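Local coordinates for protein triosephosphate isomerase (Toxoplasma gondii, PDB 5UPR) that probably interconverts D-glyceraldehyde 3-phosphate and dihydroxyacetone phosphate in glycolysis and gluconeogenesis, working as a homodimer of TIM barrels, at residues 147-150 against 151-154; 169-172 against 173-176; 177-181 against 182-186; 246-250 against 251-255. One frame throughout, in Å; residues are numbered along the deposited sequence.

In the fold
Contacts 1 to 3 follow the chain from helix 150-164 through strand 174-178 into the loop beyond it. Contact 1 starts helix 150-164, contact 2 leads from the 3-10 turn after that helix into strand 174-178, and contact 3 leaves the same strand at its far end. Contacts 2 and 3 adjoin in sequence, yet their centres are 22 Å apart and lie on opposite sides of the chain's centre. Contact 1 touches contact 3 where Leu-154 CD1 packs on Tyr-178 CE1 at 4.0 Å. Contact 4 follows the eighth strand. It comes within about 6 Å of contact 3 (nearest atoms), and one sulfate joins them, bound by Gly-185 N, Gly-247 N and Ser-225 N, consistent with the family's phosphate site.

Contact 1. Residues 147-150 against 151-154; sequences SGQT and QKVL
Gln-149 and Thr-150 carry the contact with residues 151-154 at the start of helix 150-164. Ser-147 OG receives Gln-149 NE2 at 2.8 Å, nearly in the amide plane and at 169°, while also bonding back to Glu-143 O. Gly-148, with positive phi, is the C-prime residue of the Schellman motif that closes helix 142-146. Its O accepts a water at 2.7 Å, and that water is a weak acceptor for Gln-151 N. Gln-149 O takes Val-153 N at 2.9 Å, close to the line of its C=O. The side-chain amide of Gln-149 is held by Ser-147 OG, and its OE1 runs alongside the aliphatic part of Lys-152, 4.1 Å from CD; the lysine ammonium goes to Glu-156 in a salt bridge. Thr-150 O accepts Leu-154 N at 2.9 Å and 171°. With CG2 anti to N (OG1 at chi1 -61°), the Thr-150 methyl lies beside Leu-154 CD1 at 3.7 Å, and both side chains touch Thr-198 of helix 192-209. The chemistry implies a division of labour: two straight i to i+4 backbone bonds are the first-turn bonds of the helix, an amide-hydroxyl bond ties the preceding turn together, and a methyl pair seats the buried face against helix 192-209.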
loop_
_atom_site.group_PDB
_atom_site.type_symbol
_atom_site.label_atom_id
_atom_site.label_comp_id
_atom_site.label_asym_id
_atom_site.label_seq_id
_atom_site.Cartn_x
_atom_site.Cartn_y
_atom_site.Cartn_z
ATOM N N SER A 147 13.709 -5.042 30.558
ATOM C CA SER A 147 13.778 -6.369 31.152
ATOM C C SER A 147 14.947 -7.256 30.613
ATOM O O SER A 147 15.000 -8.432 30.880
ATOM C CB SER A 147 12.418 -7.039 30.986
ATOM O OG SER A 147 12.162 -7.221 29.614
ATOM N N GLY A 148 15.917 -6.660 29.931
ATOM C CA GLY A 148 17.102 -7.357 29.395
ATOM C C GLY A 148 16.887 -8.311 28.220
ATOM O O GLY A 148 17.710 -9.177 28.007
ATOM N N GLN A 149 15.807 -8.149 27.437
ATOM C CA GLN A 149 15.482 -9.120 26.367
ATOM C C GLN A 149 15.925 -8.739 24.929
ATOM O O GLN A 149 15.594 -9.438 23.954
ATOM C CB GLN A 149 13.965 -9.378 26.379
ATOM C CG GLN A 149 13.477 -10.144 27.585
ATOM C CD GLN A 149 11.985 -10.310 27.498
ATOM O OE1 GLN A 149 11.519 -11.233 26.858
ATOM N NE2 GLN A 149 11.253 -9.317 27.963
ATOM N N THR A 150 16.631 -7.618 24.779
ATOM C CA THR A 150 16.866 -7.033 23.409
ATOM C C THR A 150 17.523 -8.076 22.492
ATOM O O THR A 150 17.046 -8.316 21.386
ATOM C CB THR A 150 17.751 -5.801 23.480
ATOM O OG1 THR A 150 17.109 -4.804 24.285
ATOM C CG2 THR A 150 18.027 -5.245 22.109
ATOM N N GLN A 151 18.586 -8.729 22.949
ATOM C CA GLN A 151 19.285 -9.678 22.062
ATOM C C GLN A 151 18.387 -10.869 21.676
ATOM O O GLN A 151 18.399 -11.282 20.543
ATOM C CB GLN A 151 20.587 -10.097 22.713
ATOM C CG GLN A 151 21.588 -10.763 21.830
ATOM C CD GLN A 151 21.333 -12.239 21.875
ATOM O OE1 GLN A 151 20.654 -12.763 22.791
ATOM N NE2 GLN A 151 21.839 -12.931 20.884
ATOM N N LYS A 152 17.606 -11.382 22.636
ATOM C CA LYS A 152 16.667 -12.469 22.366
ATOM C C LYS A 152 15.629 -12.064 21.328
ATOM O O LYS A 152 15.373 -12.768 20.376
ATOM C CB LYS A 152 16.004 -12.886 23.697
ATOM C CG LYS A 152 14.854 -13.876 23.623
ATOM C CD LYS A 152 14.184 -13.791 25.007
ATOM C CE LYS A 152 13.116 -14.770 25.346
ATOM N NZ LYS A 152 12.134 -15.209 24.277
ATOM N N VAL A 153 15.053 -10.874 21.510
ATOM C CA VAL A 153 13.998 -10.352 20.618
ATOM C C VAL A 153 14.542 -10.121 19.207
ATOM O O VAL A 153 13.933 -10.534 18.214
ATOM C CB VAL A 153 13.349 -9.094 21.245
ATOM C CG1 VAL A 153 12.568 -8.304 20.177
ATOM C CG2 VAL A 153 12.448 -9.547 22.384
ATOM N N LEU A 154 15.680 -9.459 19.094
ATOM C CA LEU A 154 16.214 -9.168 17.753
ATOM C C LEU A 154 16.610 -10.471 17.058
ATOM O O LEU A 154 16.341 -10.609 15.863
ATOM C CB LEU A 154 17.420 -8.205 17.845
ATOM C CG LEU A 154 17.148 -6.823 18.430
ATOM C CD1 LEU A 154 18.434 -6.005 18.493
ATOM C CD2 LEU A 154 16.062 -6.100 17.645
HETATM O O HOH W 1 18.641 -10.416 25.837
#

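Contact 2. Residues 169-172 against 173-176; sequences DAWK and SIVI
Across the junction of 169-172 and 173-176 the backbone closes two successive i to i+3 bonds, Ser-173 N to Ala-170 O, weak at 3.4 Å, and Ile-174 N to Trp-171 O at 3.2 Å, before the chain straightens into strand 174-178. The second bond is bent at its acceptor: the C=O...N angle is 115°, and the donor stands well above the carbonyl plane, as expected for a tight 3-10 turn. Among the side chains, Trp-171 and Ile-174 form the main pair. The ethyl arm of Ile-174, extended at chi2 (174°), sends CD1 over one face of the indole, in a CH-pi contact 4.0 Å from the centroid of the six-membered ring. It does not sit centrally: its nearest ring atom is CE3, at 3.7 Å, so the methyl is offset toward the rim. Rotation of the ring is fixed further by its NE1, which bonds Val-165 O, and Trp-205 and Leu-206 of helix 192-209 pack on it. At the junction itself, Lys-172 CG lies 3.6 Å from Ser-173 OG, and a water 2.6 Å from that hydroxyl is also a weak donor to Lys-172 O. This is a 3-10 turn delivering the chain into the sixth strand of the TIM barrel, as part of an alpha-to-beta connection.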
loop_
_atom_site.group_PDB
_atom_site.type_symbol
_atom_site.label_atom_id
_atom_site.label_comp_id
_atom_site.label_asym_id
_atom_site.label_seq_id
_atom_site.Cartn_x
_atom_site.Cartn_y
_atom_site.Cartn_z
ATOM N N ASP A 169 23.613 -16.225 -0.023
ATOM C CA ASP A 169 23.855 -15.299 -1.138
ATOM C C ASP A 169 22.744 -14.226 -1.254
ATOM O O ASP A 169 23.034 -13.102 -1.678
ATOM C CB ASP A 169 23.907 -16.046 -2.493
ATOM C CG ASP A 169 24.284 -15.102 -3.675
ATOM O OD1 ASP A 169 25.388 -14.482 -3.574
ATOM O OD2 ASP A 169 23.470 -14.926 -4.646
ATOM N N ALA A 170 21.497 -14.575 -0.897
ATOM C CA ALA A 170 20.394 -13.645 -1.047
ATOM C C ALA A 170 20.550 -12.395 -0.146
ATOM O O ALA A 170 20.071 -11.288 -0.489
ATOM C CB ALA A 170 19.062 -14.371 -0.789
ATOM N N TRP A 171 21.232 -12.604 0.994
ATOM C CA TRP A 171 21.440 -11.571 1.973
ATOM C C TRP A 171 22.346 -10.425 1.487
ATOM O O TRP A 171 22.405 -9.369 2.170
ATOM C CB TRP A 171 22.005 -12.158 3.287
ATOM C CG TRP A 171 20.956 -12.894 4.054
ATOM C CD1 TRP A 171 20.405 -14.069 3.717
ATOM C CD2 TRP A 171 20.346 -12.485 5.271
ATOM N NE1 TRP A 171 19.477 -14.421 4.656
ATOM C CE2 TRP A 171 19.421 -13.470 5.620
ATOM C CE3 TRP A 171 20.478 -11.368 6.081
ATOM C CZ2 TRP A 171 18.626 -13.400 6.756
ATOM C CZ3 TRP A 171 19.731 -11.294 7.254
ATOM C CH2 TRP A 171 18.771 -12.279 7.555
ATOM N N LYS A 172 23.023 -10.592 0.326
ATOM C CA LYS A 172 23.754 -9.487 -0.294
ATOM C C LYS A 172 22.969 -8.206 -0.489
ATOM O O LYS A 172 23.529 -7.099 -0.395
ATOM C CB LYS A 172 24.390 -9.899 -1.608
ATOM C CG LYS A 172 23.439 -10.134 -2.773
ATOM C CD LYS A 172 24.180 -11.006 -3.835
ATOM C CE LYS A 172 23.773 -10.923 -5.291
ATOM N NZ LYS A 172 22.330 -11.074 -5.318
ATOM N N SER A 173 21.673 -8.328 -0.729
ATOM C CA SER A 173 20.832 -7.164 -1.038
ATOM C C SER A 173 19.952 -6.749 0.140
ATOM O O SER A 173 18.911 -6.094 -0.073
ATOM C CB SER A 173 19.962 -7.558 -2.220
ATOM O OG SER A 173 20.749 -7.867 -3.345
ATOM N N ILE A 174 20.337 -7.121 1.364
ATOM C CA ILE A 174 19.709 -6.661 2.607
ATOM C C ILE A 174 20.582 -5.632 3.341
ATOM O O ILE A 174 21.778 -5.776 3.397
ATOM C CB ILE A 174 19.430 -7.842 3.546
ATOM C CG1 ILE A 174 18.256 -8.681 2.969
ATOM C CG2 ILE A 174 19.112 -7.427 4.959
ATOM C CD1 ILE A 174 17.999 -9.933 3.721
ATOM N N VAL A 175 19.924 -4.570 3.820
ATOM C CA VAL A 175 20.423 -3.599 4.796
ATOM C C VAL A 175 19.514 -3.741 6.002
ATOM O O VAL A 175 18.309 -3.792 5.859
ATOM C CB VAL A 175 20.334 -2.182 4.234
ATOM C CG1 VAL A 175 20.503 -1.126 5.335
ATOM C CG2 VAL A 175 21.393 -1.987 3.133
ATOM N N ILE A 176 20.058 -3.870 7.193
ATOM C CA ILE A 176 19.257 -4.028 8.407
ATOM C C ILE A 176 19.122 -2.642 9.079
ATOM O O ILE A 176 20.138 -1.942 9.292
ATOM C CB ILE A 176 19.937 -4.998 9.385
ATOM C CG1 ILE A 176 19.939 -6.398 8.757
ATOM C CG2 ILE A 176 19.174 -5.028 10.763
ATOM C CD1 ILE A 176 20.546 -7.477 9.610
HETATM O O HOH W 2 22.798 -6.248 -3.543
#

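Contact 3. Residues 177-181 against 182-186; sequences AYEPV and WAIGT. With SO4 (sulfate ion), chain E.
Pro-180 and Trp-182 make the main apolar contact, with the pyrrolidine lying across the indole. Pro-180 CB sits over one face, in a CH-pi contact 3.6 Å from the centroid of the five-membered ring and 22° from its normal, and approaches CE2 to 3.4 Å. The indole is brought back over the proline because its CG stands between the backbone N and the carbonyl carbon (chi1 50°), while its NE1 bonds Glu-140. Further along the proline ring, CG meets Ala-183 CB. Ile-184 reaches back in turn, its CD1 lying 4.0 Å from CB of Glu-179, and its side chain also touches Ser-103 and Lys-17.

Backbone hydrogen bonds wind the same residues into a 3-10 turn. Ala-183 N bonds Pro-180 O at 3.0 Å and Ile-184 N bonds Val-181 O at 3.2 Å; both donors lie far above the carbonyl planes, as is usual in i to i+3 turns. A single water donates to both Val-181 O and Ile-184 O, bridging the two carbonyls. Farther on, Thr-186 OG1 donates to Trp-182 O at 2.7 Å, and the same hydroxyl accepts from Lys-188 N, so the side chain ties the loop back on itself.

Gly-185 N points at sulfate O4, 2.7 Å away with an N-H...O angle of 161°, and its positive phi turns the chain here. The stretch, AYEPVWAIGT, is the signature of triosephosphate isomerases: the end of the sixth barrel strand running into loop 6, which in this family closes over the substrate phosphate.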
loop_
_atom_site.group_PDB
_atom_site.type_symbol
_atom_site.label_atom_id
_atom_site.label_comp_id
_atom_site.label_asym_id
_atom_site.label_seq_id
_atom_site.Cartn_x
_atom_site.Cartn_y
_atom_site.Cartn_z
ATOM N N ALA A 177 17.891 -2.232 9.370
ATOM C CA ALA A 177 17.645 -0.993 10.092
ATOM C C ALA A 177 17.226 -1.340 11.513
ATOM O O ALA A 177 16.200 -1.970 11.716
ATOM C CB ALA A 177 16.572 -0.157 9.430
ATOM N N TYR A 178 18.063 -0.958 12.467
ATOM C CA TYR A 178 17.785 -1.206 13.870
ATOM C C TYR A 178 17.103 0.048 14.355
ATOM O O TYR A 178 17.766 1.106 14.442
ATOM C CB TYR A 178 19.053 -1.501 14.677
ATOM C CG TYR A 178 18.772 -1.468 16.160
ATOM C CD1 TYR A 178 17.815 -2.286 16.705
ATOM C CD2 TYR A 178 19.432 -0.582 17.000
ATOM C CE1 TYR A 178 17.470 -2.189 18.051
ATOM C CE2 TYR A 178 19.105 -0.484 18.349
ATOM C CZ TYR A 178 18.119 -1.300 18.877
ATOM O OH TYR A 178 17.749 -1.246 20.191
ATOM N N GLU A 179 15.792 -0.045 14.651
ATOM C CA GLU A 179 15.046 1.073 15.196
ATOM C C GLU A 179 14.362 0.646 16.477
ATOM O O GLU A 179 13.337 0.018 16.395
ATOM C CB GLU A 179 13.981 1.670 14.245
ATOM C CG GLU A 179 14.469 1.980 12.858
ATOM C CD GLU A 179 13.416 2.851 12.075
ATOM O OE1 GLU A 179 13.653 4.061 11.945
ATOM O OE2 GLU A 179 12.333 2.367 11.584
ATOM N N PRO A 180 14.946 0.947 17.643
ATOM C CA PRO A 180 14.210 0.616 18.826
ATOM C C PRO A 180 12.848 1.312 18.834
ATOM O O PRO A 180 12.727 2.515 18.512
ATOM C CB PRO A 180 15.098 1.109 20.009
ATOM C CG PRO A 180 16.219 1.931 19.407
ATOM C CD PRO A 180 16.154 1.773 17.902
ATOM N N VAL A 181 11.804 0.562 19.203
ATOM C CA VAL A 181 10.468 1.107 19.098
ATOM C C VAL A 181 10.316 2.352 19.980
ATOM O O VAL A 181 9.652 3.314 19.587
ATOM C CB VAL A 181 9.364 0.060 19.360
ATOM C CG1 VAL A 181 7.956 0.672 19.094
ATOM C CG2 VAL A 181 9.550 -1.103 18.408
ATOM N N TRP A 182 10.958 2.324 21.144
ATOM C CA TRP A 182 10.964 3.426 22.084
ATOM C C TRP A 182 11.626 4.715 21.596
ATOM O O TRP A 182 11.380 5.749 22.186
ATOM C CB TRP A 182 11.583 3.009 23.427
ATOM C CG TRP A 182 12.915 2.317 23.360
ATOM C CD1 TRP A 182 13.119 0.980 23.441
ATOM C CD2 TRP A 182 14.211 2.922 23.321
ATOM N NE1 TRP A 182 14.452 0.699 23.373
ATOM C CE2 TRP A 182 15.150 1.878 23.316
ATOM C CE3 TRP A 182 14.668 4.223 23.197
ATOM C CZ2 TRP A 182 16.541 2.099 23.205
ATOM C CZ3 TRP A 182 16.090 4.455 23.126
ATOM C CH2 TRP A 182 16.989 3.423 23.121
ATOM N N ALA A 183 12.438 4.642 20.538
ATOM C CA ALA A 183 13.032 5.824 19.872
ATOM C C ALA A 183 12.264 6.419 18.728
ATOM O O ALA A 183 12.673 7.468 18.216
ATOM C CB ALA A 183 14.406 5.465 19.322
ATOM N N ILE A 184 11.179 5.763 18.276
ATOM C CA ILE A 184 10.469 6.215 17.134
ATOM C C ILE A 184 9.461 7.318 17.468
ATOM O O ILE A 184 8.494 7.073 18.204
ATOM C CB ILE A 184 9.808 5.067 16.370
ATOM C CG1 ILE A 184 10.845 4.089 15.827
ATOM C CG2 ILE A 184 9.061 5.656 15.140
ATOM C CD1 ILE A 184 10.316 2.805 15.294
ATOM N N GLY A 185 9.697 8.549 16.974
ATOM C CA GLY A 185 8.755 9.655 17.204
ATOM C C GLY A 185 8.741 10.234 18.602
ATOM O O GLY A 185 8.017 11.194 18.845
ATOM N N THR A 186 9.574 9.753 19.511
ATOM C CA THR A 186 9.534 10.116 20.919
ATOM C C THR A 186 10.568 11.159 21.312
ATOM O O THR A 186 10.533 11.653 22.428
ATOM C CB THR A 186 9.816 8.865 21.782
ATOM O OG1 THR A 186 11.030 8.272 21.347
ATOM C CG2 THR A 186 8.650 7.864 21.650
HETATM S S SO4 E . 11.832 9.876 13.877
HETATM O O1 SO4 E . 10.672 10.287 13.117
HETATM O O2 SO4 E . 12.821 10.936 14.098
HETATM O O3 SO4 E . 12.473 8.887 12.991
HETATM O O4 SO4 E . 11.592 9.104 15.114
HETATM O O HOH W 3 7.397 4.620 19.333
#

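Contact 4. Residues 246-250 against 251-255; sequences GGASL and TGDFV. With SO4 (sulfate ion), chain E.
Ala-248 O is approached by both donors of Thr-251, its N and its OG1, each in a weak bond of 3.4 Å, the backbone one being straight at 164°. A firmer pair grips Gly-246 O within the first segment: Ser-249 N donates at 2.8 Å and Ser-249 OG at 2.7 Å. A chi1 of 70° puts OG between N and the carbonyl carbon, from where it meets Gly-246 O in the carbonyl plane. Ser-249 N to Gly-246 O and Leu-250 N to Gly-247 O are the i to i+3 bonds of the 3-10 segment 247-250. Thr-251 OG1 has a second task, accepting from Asp-253 N at 3.1 Å, a capping bond on the turn that leads into helix 253-260. Asp-253 itself leans against Ala-248, OD2 lying 3.7 Å from CB, but the strongest polar partner of that carboxylate is Gly-228 N. Apolar contact comes from Phe-254, whose CD1 meets Ser-249 CA at 3.7 Å; the ring also packs against Leu-32 of helix 22-34 and Val-44 and Val-46 of strand 42-47. At the start of the 3-10 segment Gly-247 N aims at sulfate O1 at 172°. The chemistry implies a loop in which Gly-246 O is gripped firmly by Ser-249 and Ala-248 O weakly by Thr-251, while a backbone N-H is presented to the sulfate; the N-terminal end of this short 3-10 segment would probably favour an anion.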
loop_
_atom_site.group_PDB
_atom_site.type_symbol
_atom_site.label_atom_id
_atom_site.label_comp_id
_atom_site.label_asym_id
_atom_site.label_seq_id
_atom_site.Cartn_x
_atom_site.Cartn_y
_atom_site.Cartn_z
ATOM N N GLY A 246 13.389 9.232 9.793
ATOM C CA GLY A 246 11.961 9.431 9.696
ATOM C C GLY A 246 11.609 10.902 9.467
ATOM O O GLY A 246 11.771 11.390 8.369
ATOM N N GLY A 247 11.113 11.571 10.502
ATOM C CA GLY A 247 10.639 12.977 10.402
ATOM C C GLY A 247 11.667 13.937 9.767
ATOM O O GLY A 247 11.296 14.804 8.958
ATOM N N ALA A 248 12.968 13.764 10.077
ATOM C CA ALA A 248 13.971 14.630 9.484
ATOM C C ALA A 248 14.163 14.420 7.985
ATOM O O ALA A 248 14.773 15.276 7.313
ATOM C CB ALA A 248 15.272 14.525 10.231
ATOM N N SER A 249 13.596 13.356 7.410
ATOM C CA SER A 249 13.709 13.142 5.955
ATOM C C SER A 249 12.846 14.121 5.124
ATOM O O SER A 249 13.076 14.275 3.891
ATOM C CB SER A 249 13.404 11.694 5.559
ATOM O OG SER A 249 12.055 11.394 5.709
ATOM N N LEU A 250 11.931 14.822 5.804
ATOM C CA LEU A 250 11.034 15.806 5.164
ATOM C C LEU A 250 11.583 17.220 5.112
ATOM O O LEU A 250 10.902 18.120 4.610
ATOM C CB LEU A 250 9.678 15.821 5.895
ATOM C CG LEU A 250 8.989 14.429 5.962
ATOM C CD1 LEU A 250 7.743 14.452 6.820
ATOM C CD2 LEU A 250 8.675 13.915 4.550
ATOM N N THR A 251 12.779 17.433 5.668
ATOM C CA THR A 251 13.375 18.793 5.758
ATOM C C THR A 251 14.812 18.790 5.292
ATOM O O THR A 251 15.396 17.744 5.049
ATOM C CB THR A 251 13.362 19.312 7.221
ATOM O OG1 THR A 251 14.362 18.625 7.998
ATOM C CG2 THR A 251 11.977 19.069 7.861
ATOM N N GLY A 252 15.390 19.968 5.284
ATOM C CA GLY A 252 16.816 20.223 5.029
ATOM C C GLY A 252 17.758 19.501 5.976
ATOM O O GLY A 252 18.898 19.278 5.626
ATOM N N ASP A 253 17.281 19.103 7.154
ATOM C CA ASP A 253 18.073 18.360 8.130
ATOM C C ASP A 253 18.554 17.039 7.545
ATOM O O ASP A 253 19.595 16.529 7.937
ATOM C CB ASP A 253 17.282 18.169 9.437
ATOM C CG ASP A 253 18.190 17.712 10.623
ATOM O OD1 ASP A 253 19.260 18.317 10.796
ATOM O OD2 ASP A 253 17.854 16.827 11.409
ATOM N N PHE A 254 17.815 16.480 6.582
ATOM C CA PHE A 254 18.193 15.235 5.926
ATOM C C PHE A 254 19.560 15.344 5.307
ATOM O O PHE A 254 20.339 14.401 5.403
ATOM C CB PHE A 254 17.161 14.853 4.851
ATOM C CG PHE A 254 17.352 13.484 4.270
ATOM C CD1 PHE A 254 17.249 12.342 5.074
ATOM C CD2 PHE A 254 17.517 13.326 2.903
ATOM C CE1 PHE A 254 17.344 11.088 4.532
ATOM C CE2 PHE A 254 17.645 12.089 2.356
ATOM C CZ PHE A 254 17.553 10.946 3.157
ATOM N N VAL A 255 19.854 16.481 4.682
ATOM C CA VAL A 255 21.167 16.661 4.039
ATOM C C VAL A 255 22.302 16.699 5.100
ATOM O O VAL A 255 23.391 16.168 4.848
ATOM C CB VAL A 255 21.169 17.915 3.141
ATOM C CG1 VAL A 255 22.553 18.187 2.546
ATOM C CG2 VAL A 255 20.167 17.769 2.014
HETATM S S SO4 E . 11.832 9.876 13.877
HETATM O O1 SO4 E . 10.672 10.287 13.117
HETATM O O2 SO4 E . 12.821 10.936 14.098
HETATM O O3 SO4 E . 12.473 8.887 12.991
HETATM O O4 SO4 E . 11.592 9.104 15.114
#